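Local coordinates for protein lysozyme (Meretrix lusoria, PDB 4PJ2) that hydrolyses the beta-1,4 linkages of bacterial peptidoglycan, lysing Gram-positive bacteria, and also has chitinase activity, at residues S12-M17 with N110-I115; R22-K27 with Y37-E42; G31-G36 with S53-C58; N71-Y76 with A90-G95; A80-R85 with R98-G103. All blocks are in the same frame, centred on the assembly; numbering follows the deposited sequence.

Contact 1: residues S12-M17 with N110-I115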
# COMPACT_ATOMS: atom_id res chain seq x y z
N SER D 12 -13.52 -11.94 -14.96
CA SER D 12 -12.88 -13.15 -15.44
C SER D 12 -11.43 -12.89 -15.85
O SER D 12 -10.53 -13.66 -15.52
CB SER D 12 -13.71 -13.72 -16.61
OG SER D 12 -13.09 -14.87 -17.18
N CYS D 13 -11.21 -11.81 -16.60
CA CYS D 13 -9.87 -11.48 -17.04
C CYS D 13 -8.96 -11.16 -15.86
O CYS D 13 -7.80 -11.59 -15.84
CB CYS D 13 -9.90 -10.33 -18.05
SG CYS D 13 -10.65 -10.81 -19.64
N ILE D 14 -9.45 -10.42 -14.87
CA ILE D 14 -8.65 -10.14 -13.69
C ILE D 14 -8.34 -11.44 -12.95
O ILE D 14 -7.22 -11.65 -12.50
CB ILE D 14 -9.34 -9.14 -12.74
CG1 ILE D 14 -9.49 -7.79 -13.45
CG2 ILE D 14 -8.55 -9.02 -11.43
CD1 ILE D 14 -10.37 -6.76 -12.71
N CYS D 15 -9.34 -12.30 -12.83
CA CYS D 15 -9.16 -13.59 -12.18
C CYS D 15 -8.07 -14.39 -12.90
O CYS D 15 -7.13 -14.88 -12.27
CB CYS D 15 -10.50 -14.33 -12.15
SG CYS D 15 -10.61 -15.70 -11.00
N LYS D 16 -8.15 -14.47 -14.22
CA LYS D 16 -7.13 -15.19 -14.99
C LYS D 16 -5.75 -14.58 -14.81
O LYS D 16 -4.75 -15.28 -14.65
CB LYS D 16 -7.51 -15.23 -16.46
CG LYS D 16 -8.69 -16.15 -16.75
CD LYS D 16 -9.11 -16.13 -18.21
CE LYS D 16 -10.33 -17.03 -18.44
NZ LYS D 16 -10.71 -17.18 -19.88
N MET D 17 -5.69 -13.26 -14.80
CA MET D 17 -4.43 -12.55 -14.61
C MET D 17 -3.79 -12.88 -13.27
O MET D 17 -2.58 -13.10 -13.20
CB MET D 17 -4.69 -11.04 -14.68
CG MET D 17 -3.45 -10.15 -14.61
SD MET D 17 -2.30 -10.55 -15.97
CE MET D 17 -1.13 -9.21 -15.71
N ASN D 110 -1.66 -3.89 -19.83
CA ASN D 110 -1.20 -4.28 -21.16
C ASN D 110 -1.13 -5.79 -21.25
O ASN D 110 -1.52 -6.38 -22.27
CB ASN D 110 0.18 -3.68 -21.44
CG ASN D 110 0.11 -2.20 -21.78
OD1 ASN D 110 -0.96 -1.67 -22.08
ND2 ASN D 110 1.26 -1.53 -21.77
N ARG D 111 -0.63 -6.43 -20.21
CA ARG D 111 -0.47 -7.87 -20.20
C ARG D 111 -1.80 -8.59 -20.02
O ARG D 111 -2.04 -9.61 -20.68
CB ARG D 111 0.56 -8.32 -19.15
CG ARG D 111 2.00 -7.89 -19.44
CD ARG D 111 3.00 -8.68 -18.60
NE ARG D 111 2.59 -8.79 -17.20
CZ ARG D 111 2.77 -7.84 -16.28
NH1 ARG D 111 3.38 -6.70 -16.60
NH2 ARG D 111 2.35 -8.05 -15.04
N LEU D 112 -2.67 -8.06 -19.15
CA LEU D 112 -3.95 -8.72 -18.91
C LEU D 112 -4.72 -8.89 -20.22
O LEU D 112 -5.37 -9.91 -20.45
CB LEU D 112 -4.77 -7.93 -17.88
CG LEU D 112 -6.24 -8.32 -17.68
CD1 LEU D 112 -6.69 -7.88 -16.28
CD2 LEU D 112 -7.19 -7.67 -18.70
N GLN D 113 -4.61 -7.90 -21.11
CA GLN D 113 -5.29 -7.93 -22.41
C GLN D 113 -4.71 -8.90 -23.42
O GLN D 113 -5.33 -9.11 -24.48
CB GLN D 113 -5.27 -6.56 -23.06
CG GLN D 113 -6.05 -5.52 -22.33
CD GLN D 113 -5.87 -4.17 -22.97
OE1 GLN D 113 -6.62 -3.80 -23.87
NE2 GLN D 113 -4.85 -3.44 -22.55
N LYS D 114 -3.57 -9.52 -23.09
CA LYS D 114 -3.00 -10.58 -23.91
C LYS D 114 -3.61 -11.95 -23.57
O LYS D 114 -3.45 -12.90 -24.33
CB LYS D 114 -1.48 -10.63 -23.70
CG LYS D 114 -0.79 -9.30 -23.92
CD LYS D 114 0.69 -9.49 -23.83
CE LYS D 114 1.43 -8.31 -23.30
NZ LYS D 114 2.86 -8.37 -23.72
N ILE D 115 -4.30 -12.06 -22.44
CA ILE D 115 -4.94 -13.32 -22.08
C ILE D 115 -6.07 -13.63 -23.08
O ILE D 115 -6.86 -12.74 -23.43
CB ILE D 115 -5.53 -13.24 -20.67
CG1 ILE D 115 -4.40 -12.97 -19.67
CG2 ILE D 115 -6.31 -14.52 -20.34
CD1 ILE D 115 -4.86 -12.77 -18.22
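The guanidinium of R111 is the flat group met here: M17 CE approaches it obliquely, 3.7 Å from R111 NH2, and the two side chains cross at about a right angle. M17 gets there with CG anti to the backbone N (chi1 -175°) and a bend at chi2 (58°), which carries SD against helix 106-112, to 3.8 Å from L112 CA. A type I turn from L112 to I115 then brings the isoleucine back against helix 8-19, where I115 CD1 lies 3.6 Å from M17 N. Its other branch, CG2, rests 3.9 Å from K16 CD. L112 divides its methyls: CD2 sits 3.9 Å from C13 CB, and CD1 is 4.0 Å from I14 CG1. I14 also packs on A90 and H93 of helix 86-95, while C13 is joined to C118 by a disulfide. M17 N is satisfied by its helix hydrogen bond to C13 O, and the I115 methyl is its van der Waals neighbour; side chains meet mainly through carbons, with the M17 sulfur joining in, consistent with an interface held by dispersion and burial.

Contact 2: residues R22-K27 with Y37-E42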
# COMPACT_ATOMS: atom_id res chain seq x y z
N ARG D 22 -7.91 -19.67 -10.26
CA ARG D 22 -7.98 -20.85 -9.40
C ARG D 22 -7.87 -20.41 -7.94
O ARG D 22 -7.29 -19.36 -7.65
CB ARG D 22 -6.84 -21.83 -9.72
CG ARG D 22 -6.92 -22.47 -11.10
CD ARG D 22 -5.77 -23.45 -11.32
NE ARG D 22 -5.77 -24.57 -10.37
CZ ARG D 22 -6.37 -25.74 -10.57
NH1 ARG D 22 -7.04 -25.98 -11.69
NH2 ARG D 22 -6.30 -26.68 -9.63
N ASN D 23 -8.42 -21.20 -7.03
CA ASN D 23 -8.23 -20.94 -5.60
C ASN D 23 -6.85 -21.41 -5.17
O ASN D 23 -6.66 -22.56 -4.76
CB ASN D 23 -9.27 -21.64 -4.74
CG ASN D 23 -9.04 -21.39 -3.26
OD1 ASN D 23 -8.31 -20.47 -2.88
ND2 ASN D 23 -9.68 -22.19 -2.42
N VAL D 24 -5.88 -20.51 -5.25
CA VAL D 24 -4.48 -20.86 -5.06
C VAL D 24 -4.01 -20.80 -3.61
O VAL D 24 -2.85 -21.10 -3.32
CB VAL D 24 -3.58 -19.96 -5.90
CG1 VAL D 24 -3.78 -20.22 -7.39
CG2 VAL D 24 -3.82 -18.48 -5.58
N GLY D 25 -4.90 -20.45 -2.68
CA GLY D 25 -4.51 -20.32 -1.29
C GLY D 25 -3.78 -19.00 -1.05
O GLY D 25 -3.85 -18.09 -1.88
N CYS D 26 -3.08 -18.90 0.08
CA CYS D 26 -2.37 -17.68 0.44
C CYS D 26 -0.86 -17.81 0.21
O CYS D 26 -0.24 -18.80 0.62
CB CYS D 26 -2.63 -17.31 1.91
SG CYS D 26 -4.36 -16.95 2.30
N LYS D 27 -0.29 -16.80 -0.44
CA LYS D 27 1.13 -16.80 -0.78
C LYS D 27 1.82 -15.60 -0.17
O LYS D 27 1.27 -14.50 -0.13
CB LYS D 27 1.31 -16.78 -2.30
CG LYS D 27 0.75 -18.02 -2.98
CD LYS D 27 0.47 -17.76 -4.44
CE LYS D 27 -0.46 -18.82 -5.01
NZ LYS D 27 -0.85 -18.52 -6.42
N TYR D 37 -8.37 -16.50 -5.50
CA TYR D 37 -8.68 -16.24 -6.91
C TYR D 37 -8.21 -14.88 -7.41
O TYR D 37 -7.74 -14.76 -8.54
CB TYR D 37 -10.20 -16.29 -7.13
CG TYR D 37 -10.82 -17.67 -6.99
CD1 TYR D 37 -11.31 -18.11 -5.77
CD2 TYR D 37 -10.94 -18.51 -8.09
CE1 TYR D 37 -11.89 -19.37 -5.64
CE2 TYR D 37 -11.52 -19.76 -7.97
CZ TYR D 37 -11.99 -20.18 -6.75
OH TYR D 37 -12.57 -21.41 -6.63
N PHE D 38 -8.39 -13.85 -6.58
CA PHE D 38 -8.10 -12.47 -6.97
C PHE D 38 -6.86 -11.91 -6.26
O PHE D 38 -6.54 -10.74 -6.42
CB PHE D 38 -9.32 -11.56 -6.73
CG PHE D 38 -10.45 -11.84 -7.68
CD1 PHE D 38 -11.42 -12.78 -7.37
CD2 PHE D 38 -10.51 -11.19 -8.90
CE1 PHE D 38 -12.46 -13.04 -8.26
CE2 PHE D 38 -11.54 -11.44 -9.79
CZ PHE D 38 -12.51 -12.37 -9.47
N GLN D 39 -6.16 -12.75 -5.50
CA GLN D 39 -4.94 -12.34 -4.79
C GLN D 39 -5.20 -11.08 -3.95
O GLN D 39 -4.54 -10.04 -4.11
CB GLN D 39 -3.81 -12.15 -5.79
CG GLN D 39 -3.32 -13.46 -6.37
CD GLN D 39 -2.62 -14.31 -5.33
OE1 GLN D 39 -1.47 -14.03 -4.96
NE2 GLN D 39 -3.31 -15.32 -4.82
N ILE D 40 -6.14 -11.22 -3.03
CA ILE D 40 -6.58 -10.15 -2.14
C ILE D 40 -5.78 -10.18 -0.85
O ILE D 40 -5.59 -11.25 -0.26
CB ILE D 40 -8.10 -10.33 -1.83
CG1 ILE D 40 -8.92 -9.97 -3.07
CG2 ILE D 40 -8.53 -9.48 -0.63
CD1 ILE D 40 -10.38 -10.37 -2.97
N LYS D 41 -5.30 -9.02 -0.43
CA LYS D 41 -4.61 -8.90 0.85
C LYS D 41 -5.56 -8.38 1.92
O LYS D 41 -6.67 -7.94 1.63
CB LYS D 41 -3.39 -7.98 0.72
CG LYS D 41 -2.36 -8.53 -0.25
CD LYS D 41 -1.11 -7.69 -0.35
CE LYS D 41 -1.44 -6.33 -0.93
NZ LYS D 41 -0.24 -5.56 -1.33
N GLU D 42 -5.13 -8.44 3.17
CA GLU D 42 -5.98 -8.12 4.29
C GLU D 42 -6.51 -6.68 4.21
O GLU D 42 -7.68 -6.43 4.48
CB GLU D 42 -5.23 -8.34 5.61
CG GLU D 42 -6.15 -8.29 6.82
CD GLU D 42 -5.45 -8.67 8.10
OE1 GLU D 42 -4.20 -8.76 8.10
OE2 GLU D 42 -6.15 -8.88 9.11
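Q39, which touches V24, belongs to a G1 beta bulge: Q39 and I40 together sit across from C35 on the neighbouring strand, and Q39 has the left-handed backbone expected there (phi 53°). Its chain bends at chi2 (-68°), bringing NE2 to 3.3 Å from V24 CG2; the polar partner of that amide is G36 O. At the other end of the contact the Y37 ring lies under the R22-N23 peptide. N23 N stands 3.5 Å above the plane of the Y37 ring, offset toward its rim, and N23 CB is 3.6 Å from Y37 CE1. At the backbone, Y37 CA makes a CH...O contact with R22 O at 3.5 Å, with 148° at the hydrogen. S19 OG bonds both R22 N and Y37 O, which ties the two backbones to the end of helix 8-19. Y37 packs on C15 of that helix and on S62 of helix 62-76, Q39 reaches E18, the predicted proton donor, and strand 32-35 lies between strands 26-29 and 40-41.

Contact 3: residues G31-G36 with S53-C58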
# COMPACT_ATOMS: atom_id res chain seq x y z
N GLY D 31 6.63 -10.86 3.63
CA GLY D 31 6.01 -11.00 4.93
C GLY D 31 4.52 -10.70 4.91
O GLY D 31 3.87 -10.72 5.96
N SER D 32 3.99 -10.44 3.71
CA SER D 32 2.59 -10.10 3.53
C SER D 32 1.89 -11.19 2.72
O SER D 32 2.42 -11.65 1.71
CB SER D 32 2.48 -8.76 2.80
OG SER D 32 1.15 -8.29 2.79
N LEU D 33 0.72 -11.60 3.18
CA LEU D 33 -0.03 -12.64 2.50
C LEU D 33 -1.04 -12.07 1.50
O LEU D 33 -1.72 -11.09 1.79
CB LEU D 33 -0.80 -13.50 3.50
CG LEU D 33 -0.05 -14.57 4.28
CD1 LEU D 33 -0.97 -15.21 5.31
CD2 LEU D 33 0.49 -15.62 3.34
N SER D 34 -1.11 -12.69 0.33
CA SER D 34 -2.14 -12.40 -0.65
C SER D 34 -2.82 -13.72 -0.97
O SER D 34 -2.13 -14.73 -1.17
CB SER D 34 -1.52 -11.79 -1.90
OG SER D 34 -2.51 -11.35 -2.80
N CYS D 35 -4.14 -13.72 -1.02
CA CYS D 35 -4.89 -14.97 -1.05
C CYS D 35 -5.86 -15.12 -2.21
O CYS D 35 -6.55 -14.17 -2.61
CB CYS D 35 -5.67 -15.12 0.27
SG CYS D 35 -4.67 -15.00 1.78
N GLY D 36 -5.93 -16.34 -2.74
CA GLY D 36 -7.09 -16.75 -3.51
C GLY D 36 -7.17 -16.32 -4.96
O GLY D 36 -6.20 -15.85 -5.55
N SER D 53 -16.88 -14.26 6.49
CA SER D 53 -16.52 -14.46 7.88
C SER D 53 -15.13 -13.93 8.22
O SER D 53 -14.88 -13.53 9.35
CB SER D 53 -16.59 -15.95 8.20
OG SER D 53 -16.46 -16.20 9.59
N SER D 54 -14.24 -13.95 7.23
CA SER D 54 -12.87 -13.51 7.44
C SER D 54 -12.19 -13.29 6.09
O SER D 54 -12.69 -13.73 5.05
CB SER D 54 -12.09 -14.54 8.25
OG SER D 54 -11.95 -15.74 7.53
N TRP D 55 -11.04 -12.62 6.12
CA TRP D 55 -10.28 -12.32 4.91
C TRP D 55 -9.93 -13.59 4.13
O TRP D 55 -10.24 -13.71 2.94
CB TRP D 55 -9.05 -11.53 5.33
CG TRP D 55 -7.88 -11.60 4.42
CD1 TRP D 55 -7.88 -11.54 3.06
CD2 TRP D 55 -6.53 -11.74 4.83
NE1 TRP D 55 -6.59 -11.63 2.59
CE2 TRP D 55 -5.74 -11.75 3.66
CE3 TRP D 55 -5.90 -11.84 6.07
CZ2 TRP D 55 -4.36 -11.87 3.71
CZ3 TRP D 55 -4.53 -11.96 6.11
CH2 TRP D 55 -3.77 -11.98 4.93
N LYS D 56 -9.28 -14.55 4.78
CA LYS D 56 -8.79 -15.73 4.07
C LYS D 56 -9.91 -16.63 3.56
O LYS D 56 -9.81 -17.21 2.48
CB LYS D 56 -7.82 -16.51 4.95
CG LYS D 56 -6.56 -15.72 5.26
CD LYS D 56 -5.64 -16.46 6.20
CE LYS D 56 -4.38 -15.66 6.48
NZ LYS D 56 -3.55 -16.27 7.54
N SER D 57 -10.99 -16.74 4.34
CA SER D 57 -12.12 -17.52 3.90
C SER D 57 -12.83 -16.85 2.72
O SER D 57 -13.25 -17.53 1.78
CB SER D 57 -13.10 -17.78 5.05
OG SER D 57 -13.60 -16.59 5.59
N CYS D 58 -12.95 -15.53 2.75
CA CYS D 58 -13.58 -14.81 1.66
C CYS D 58 -12.75 -14.96 0.39
O CYS D 58 -13.29 -15.22 -0.70
CB CYS D 58 -13.72 -13.34 2.02
SG CYS D 58 -14.61 -12.38 0.81
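The W55 indole points its six-membered ring at strand 32-35, so that L33 meets it at the rim while C35 comes in obliquely. L33 O lies near the ring plane at the edge, 3.4 Å from W55 CZ2, and L33 CB is 3.6 Å from W55 CH2. C35 SG stands 4.4 Å from the centroid of the six-membered ring of W55, 44° off the ring normal, a sulfur-aromatic contact whose closest atom pair is C35 SG with W55 CZ2 at 3.7 Å. The indole reaches this far because chi1 is 155°, with CG anti to the backbone N; its rotation is then fixed by a hydrogen bond from NE1 to I40 O on strand 40-41. This places helix 55-59 against the middle strand of the small antiparallel sheet, beside the C26-C35 disulfide that links that strand to 26-29. The W55 side chain also comes within about 4 Å of that of substrate-binding W45. K56 takes a different course. Its CG is 4.0 Å above the indole plane, offset toward the rim, and also 4.0 Å from C35 SG. Beyond CG the chain is extended and crosses L33 at about a right angle, with K56 CE and NZ both 3.6 Å from L33 CD1.

Contact 4: residues N71-Y76 with A90-G95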
# COMPACT_ATOMS: atom_id res chain seq x y z
N ASN D 71 -17.11 -4.43 -4.33
CA ASN D 71 -17.21 -3.43 -3.27
C ASN D 71 -16.02 -2.48 -3.27
O ASN D 71 -16.19 -1.29 -3.02
CB ASN D 71 -17.31 -4.06 -1.88
CG ASN D 71 -18.61 -4.77 -1.64
OD1 ASN D 71 -19.57 -4.62 -2.39
ND2 ASN D 71 -18.66 -5.53 -0.56
N TYR D 72 -14.82 -2.99 -3.52
CA TYR D 72 -13.62 -2.17 -3.59
C TYR D 72 -13.73 -1.13 -4.71
O TYR D 72 -13.42 0.05 -4.51
CB TYR D 72 -12.41 -3.06 -3.81
CG TYR D 72 -11.09 -2.42 -3.44
CD1 TYR D 72 -10.29 -1.80 -4.40
CD2 TYR D 72 -10.62 -2.47 -2.14
CE1 TYR D 72 -9.06 -1.25 -4.06
CE2 TYR D 72 -9.40 -1.90 -1.79
CZ TYR D 72 -8.62 -1.29 -2.75
OH TYR D 72 -7.39 -0.76 -2.40
N MET D 73 -14.19 -1.57 -5.88
CA MET D 73 -14.33 -0.65 -6.99
C MET D 73 -15.44 0.37 -6.73
O MET D 73 -15.29 1.52 -7.07
CB MET D 73 -14.57 -1.42 -8.31
CG MET D 73 -13.44 -2.39 -8.69
SD MET D 73 -11.82 -1.63 -8.54
CE MET D 73 -10.84 -3.10 -8.23
N LYS D 74 -16.55 -0.07 -6.13
CA LYS D 74 -17.63 0.84 -5.75
C LYS D 74 -17.12 1.93 -4.80
O LYS D 74 -17.49 3.09 -4.91
CB LYS D 74 -18.76 0.06 -5.10
CG LYS D 74 -19.96 0.89 -4.69
CD LYS D 74 -21.11 -0.01 -4.23
CE LYS D 74 -22.24 0.78 -3.56
NZ LYS D 74 -23.32 -0.11 -3.07
N ARG D 75 -16.26 1.54 -3.87
CA ARG D 75 -15.72 2.48 -2.91
C ARG D 75 -14.74 3.46 -3.54
O ARG D 75 -14.81 4.67 -3.26
CB ARG D 75 -15.03 1.73 -1.77
CG ARG D 75 -14.37 2.64 -0.75
CD ARG D 75 -13.94 1.87 0.48
NE ARG D 75 -13.48 2.80 1.50
CZ ARG D 75 -13.39 2.50 2.79
NH1 ARG D 75 -13.68 1.27 3.20
NH2 ARG D 75 -13.00 3.42 3.66
N TYR D 76 -13.84 2.97 -4.40
CA TYR D 76 -12.68 3.76 -4.80
C TYR D 76 -12.63 4.26 -6.24
O TYR D 76 -12.05 5.30 -6.51
CB TYR D 76 -11.40 2.99 -4.51
CG TYR D 76 -11.04 2.86 -3.06
CD1 TYR D 76 -10.85 3.98 -2.28
CD2 TYR D 76 -10.85 1.61 -2.49
CE1 TYR D 76 -10.46 3.86 -0.97
CE2 TYR D 76 -10.47 1.49 -1.16
CZ TYR D 76 -10.28 2.63 -0.41
OH TYR D 76 -9.87 2.61 0.90
N ALA D 90 -9.19 -3.06 -13.40
CA ALA D 90 -7.99 -3.89 -13.33
C ALA D 90 -6.83 -3.14 -12.68
O ALA D 90 -6.09 -3.71 -11.86
CB ALA D 90 -7.61 -4.40 -14.75
N ARG D 91 -6.62 -1.90 -13.10
CA ARG D 91 -5.51 -1.11 -12.56
C ARG D 91 -5.71 -0.75 -11.07
O ARG D 91 -4.75 -0.70 -10.33
CB ARG D 91 -5.23 0.12 -13.43
CG ARG D 91 -4.71 -0.25 -14.83
CD ARG D 91 -4.44 0.95 -15.72
NE ARG D 91 -3.38 1.81 -15.21
CZ ARG D 91 -3.12 3.03 -15.66
NH1 ARG D 91 -3.86 3.57 -16.63
NH2 ARG D 91 -2.13 3.73 -15.11
N GLU D 92 -6.96 -0.54 -10.64
CA GLU D 92 -7.26 -0.38 -9.21
C GLU D 92 -6.97 -1.67 -8.47
O GLU D 92 -6.42 -1.67 -7.39
CB GLU D 92 -8.74 -0.03 -9.01
CG GLU D 92 -9.15 1.32 -9.56
CD GLU D 92 -8.60 2.45 -8.77
OE1 GLU D 92 -9.31 2.88 -7.82
OE2 GLU D 92 -7.52 2.94 -9.10
N HIS D 93 -7.35 -2.78 -9.08
CA HIS D 93 -7.13 -4.04 -8.41
C HIS D 93 -5.65 -4.32 -8.17
O HIS D 93 -5.28 -4.76 -7.10
CB HIS D 93 -7.73 -5.17 -9.21
CG HIS D 93 -7.74 -6.43 -8.43
ND1 HIS D 93 -8.56 -6.61 -7.34
CD2 HIS D 93 -6.96 -7.54 -8.51
CE1 HIS D 93 -8.32 -7.79 -6.80
NE2 HIS D 93 -7.35 -8.37 -7.49
N ASN D 94 -4.83 -3.99 -9.16
CA ASN D 94 -3.40 -4.23 -9.09
C ASN D 94 -2.67 -3.17 -8.26
O ASN D 94 -1.68 -3.48 -7.61
CB ASN D 94 -2.83 -4.25 -10.52
CG ASN D 94 -1.35 -4.58 -10.56
OD1 ASN D 94 -0.56 -3.83 -11.12
ND2 ASN D 94 -0.98 -5.68 -9.95
N GLY D 95 -3.18 -1.94 -8.30
CA GLY D 95 -2.46 -0.80 -7.75
C GLY D 95 -3.06 -0.08 -6.57
O GLY D 95 -2.46 0.88 -6.11
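M73 and E92 lie side by side, running opposite ways, with M73 SD 3.5 Å from E92 CB. The methionine bends at chi2 (-47°) and carries its methyl past E92 to the following residue: M73 CE is 3.6 Å from H93 N, and it also sits at the edge of the H93 ring, near its plane. Y76 adds a looser touch through CB, 3.9 Å from E92 OE1, and Y72 CE1 meets E92 O obliquely at 4.3 Å. The axes of segments 71-76 and 90-95 run at 99° and come no nearer than 10.4 Å; side chains, chiefly M73 and E92, fill the gap, some touching backbone atoms of the other helix. In the next shell Y44 fixes the aromatic groups: it stacks on Y72, meets the H93 ring at about 75° and hydrogen-bonds H93 ND1 through its OH, while F38 O takes H93 NE2. Y72 OH reaches S28 of the second protein chain, and Y76 OH bonds D47. Y72 and H93 both bind substrate, so the contact lies beside two site residues. E92 is buried, with OE2 bonded to C100 N; burial alone would tend to disfavour the charge, whereas that amide would probably support the ionised form.

Contact 5: residues A80-R85 with R98-G103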
# COMPACT_ATOMS: atom_id res chain seq x y z
N ALA D 80 -11.40 8.17 -7.62
CA ALA D 80 -10.00 8.30 -8.04
C ALA D 80 -9.89 8.89 -9.45
O ALA D 80 -8.78 9.16 -9.91
CB ALA D 80 -9.32 6.94 -8.00
N GLY D 81 -11.02 9.07 -10.14
CA GLY D 81 -11.02 9.53 -11.52
C GLY D 81 -10.81 8.42 -12.54
O GLY D 81 -10.45 8.67 -13.68
N CYS D 82 -11.05 7.19 -12.11
CA CYS D 82 -10.84 6.05 -13.00
C CYS D 82 -11.93 5.93 -14.02
O CYS D 82 -13.09 6.22 -13.76
CB CYS D 82 -10.80 4.73 -12.24
SG CYS D 82 -9.58 4.62 -10.97
N PRO D 83 -11.55 5.47 -15.23
CA PRO D 83 -12.59 5.10 -16.18
C PRO D 83 -13.35 3.89 -15.63
O PRO D 83 -12.72 2.97 -15.11
CB PRO D 83 -11.81 4.77 -17.46
CG PRO D 83 -10.45 4.53 -17.03
CD PRO D 83 -10.19 5.25 -15.77
N LEU D 84 -14.68 3.92 -15.69
CA LEU D 84 -15.48 2.84 -15.11
C LEU D 84 -15.68 1.72 -16.11
O LEU D 84 -16.78 1.46 -16.61
CB LEU D 84 -16.80 3.38 -14.56
CG LEU D 84 -16.63 4.49 -13.53
CD1 LEU D 84 -17.98 5.00 -13.07
CD2 LEU D 84 -15.80 4.01 -12.34
N ARG D 85 -14.57 1.07 -16.41
CA ARG D 85 -14.52 -0.11 -17.25
C ARG D 85 -13.27 -0.85 -16.84
O ARG D 85 -12.53 -0.41 -15.95
CB ARG D 85 -14.47 0.27 -18.72
CG ARG D 85 -13.40 1.29 -19.10
CD ARG D 85 -13.43 1.50 -20.59
NE ARG D 85 -12.74 2.70 -21.02
CZ ARG D 85 -12.88 3.24 -22.23
NH1 ARG D 85 -13.69 2.67 -23.12
NH2 ARG D 85 -12.21 4.34 -22.56
N ARG D 98 -5.71 4.38 -6.13
CA ARG D 98 -5.32 5.26 -7.23
C ARG D 98 -4.53 4.50 -8.29
O ARG D 98 -3.83 5.11 -9.10
CB ARG D 98 -4.49 6.42 -6.71
CG ARG D 98 -5.23 7.33 -5.75
CD ARG D 98 -4.54 8.68 -5.62
NE ARG D 98 -4.59 9.47 -6.86
CZ ARG D 98 -3.56 9.65 -7.69
NH1 ARG D 98 -2.37 9.12 -7.44
NH2 ARG D 98 -3.73 10.39 -8.78
N GLY D 99 -4.64 3.18 -8.31
CA GLY D 99 -3.90 2.36 -9.26
C GLY D 99 -4.09 2.78 -10.70
O GLY D 99 -3.16 2.74 -11.51
N CYS D 100 -5.30 3.18 -11.05
CA CYS D 100 -5.61 3.60 -12.41
C CYS D 100 -4.89 4.88 -12.82
O CYS D 100 -4.91 5.26 -13.99
CB CYS D 100 -7.12 3.76 -12.57
SG CYS D 100 -7.78 5.21 -11.74
N LYS D 101 -4.24 5.55 -11.87
CA LYS D 101 -3.47 6.76 -12.17
C LYS D 101 -1.96 6.57 -12.03
O LYS D 101 -1.20 7.52 -12.18
CB LYS D 101 -3.90 7.90 -11.24
CG LYS D 101 -5.37 8.25 -11.34
CD LYS D 101 -5.76 8.66 -12.75
CE LYS D 101 -7.21 9.09 -12.81
NZ LYS D 101 -7.63 9.38 -14.20
N LYS D 102 -1.52 5.35 -11.76
CA LYS D 102 -0.10 5.07 -11.50
C LYS D 102 0.51 4.25 -12.61
O LYS D 102 -0.07 3.29 -13.09
CB LYS D 102 0.03 4.37 -10.16
CG LYS D 102 -0.37 5.31 -9.06
CD LYS D 102 -0.34 4.71 -7.71
CE LYS D 102 -0.65 5.81 -6.71
NZ LYS D 102 0.46 6.80 -6.58
N GLY D 103 1.71 4.67 -13.03
CA GLY D 103 2.40 4.00 -14.11
C GLY D 103 2.72 2.57 -13.78
O GLY D 103 2.88 1.75 -14.68
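The C82-C100 disulfide joins two loops that flank helix 86-95, one entering it and one leaving it. The sulfurs C82 SG and C100 SG are 2.0 Å apart, and chi3 is -83°, a left-handed bridge near the relaxed value; C82 was modelled in two conformers, of which this is one. C100 presents its sulfur from the 3-10 turn 99-101 with chi1 at 72°, between the backbone N and the carbonyl carbon, and A80 CB rests 4.4 Å from C100 SG. The next residue supplies the polar link. K101 bends at chi2 and doubles back over the loop, so that its NZ donates to G81 O at 3.0 Å. The donor sits above the carbonyl plane, 57° out of it, and so misses the lone-pair directions. On the way K101 CE passes 3.3 Å from A80 O. A80 and C82 both touch E92 of the enclosed helix, and K102 O bonds R91 NH2 just before the chain turns toward T105. K102 is itself a substrate-binding residue. A disulfide joining irregular loops is characteristic of small, disulfide-rich secreted proteins such as this I-type lysozyme, with its seven bridges.

In the fold
Contact 1 joins helix 8-19 to helix 106-112 near the two ends of the chain, and the other four are nested within the loop it closes. Contacts 2 and 3, with centres 6 Å apart, interlock along the chain and share the three-stranded antiparallel sheet and the C26-C35 disulfide. Contacts 4 and 5, about 8 Å apart, also interlock, across helix 86-95 and its flanking loops. These pairs lie in series; contacts 3 and 5 are on opposite sides of the chain's centre, 24 Å between centres. Contact 1 touches contact 2 through F38 and contact 4 through H93, so helix 8-19, which carries predicted catalytic E18, connects the sheet side with the substrate-binding helical side.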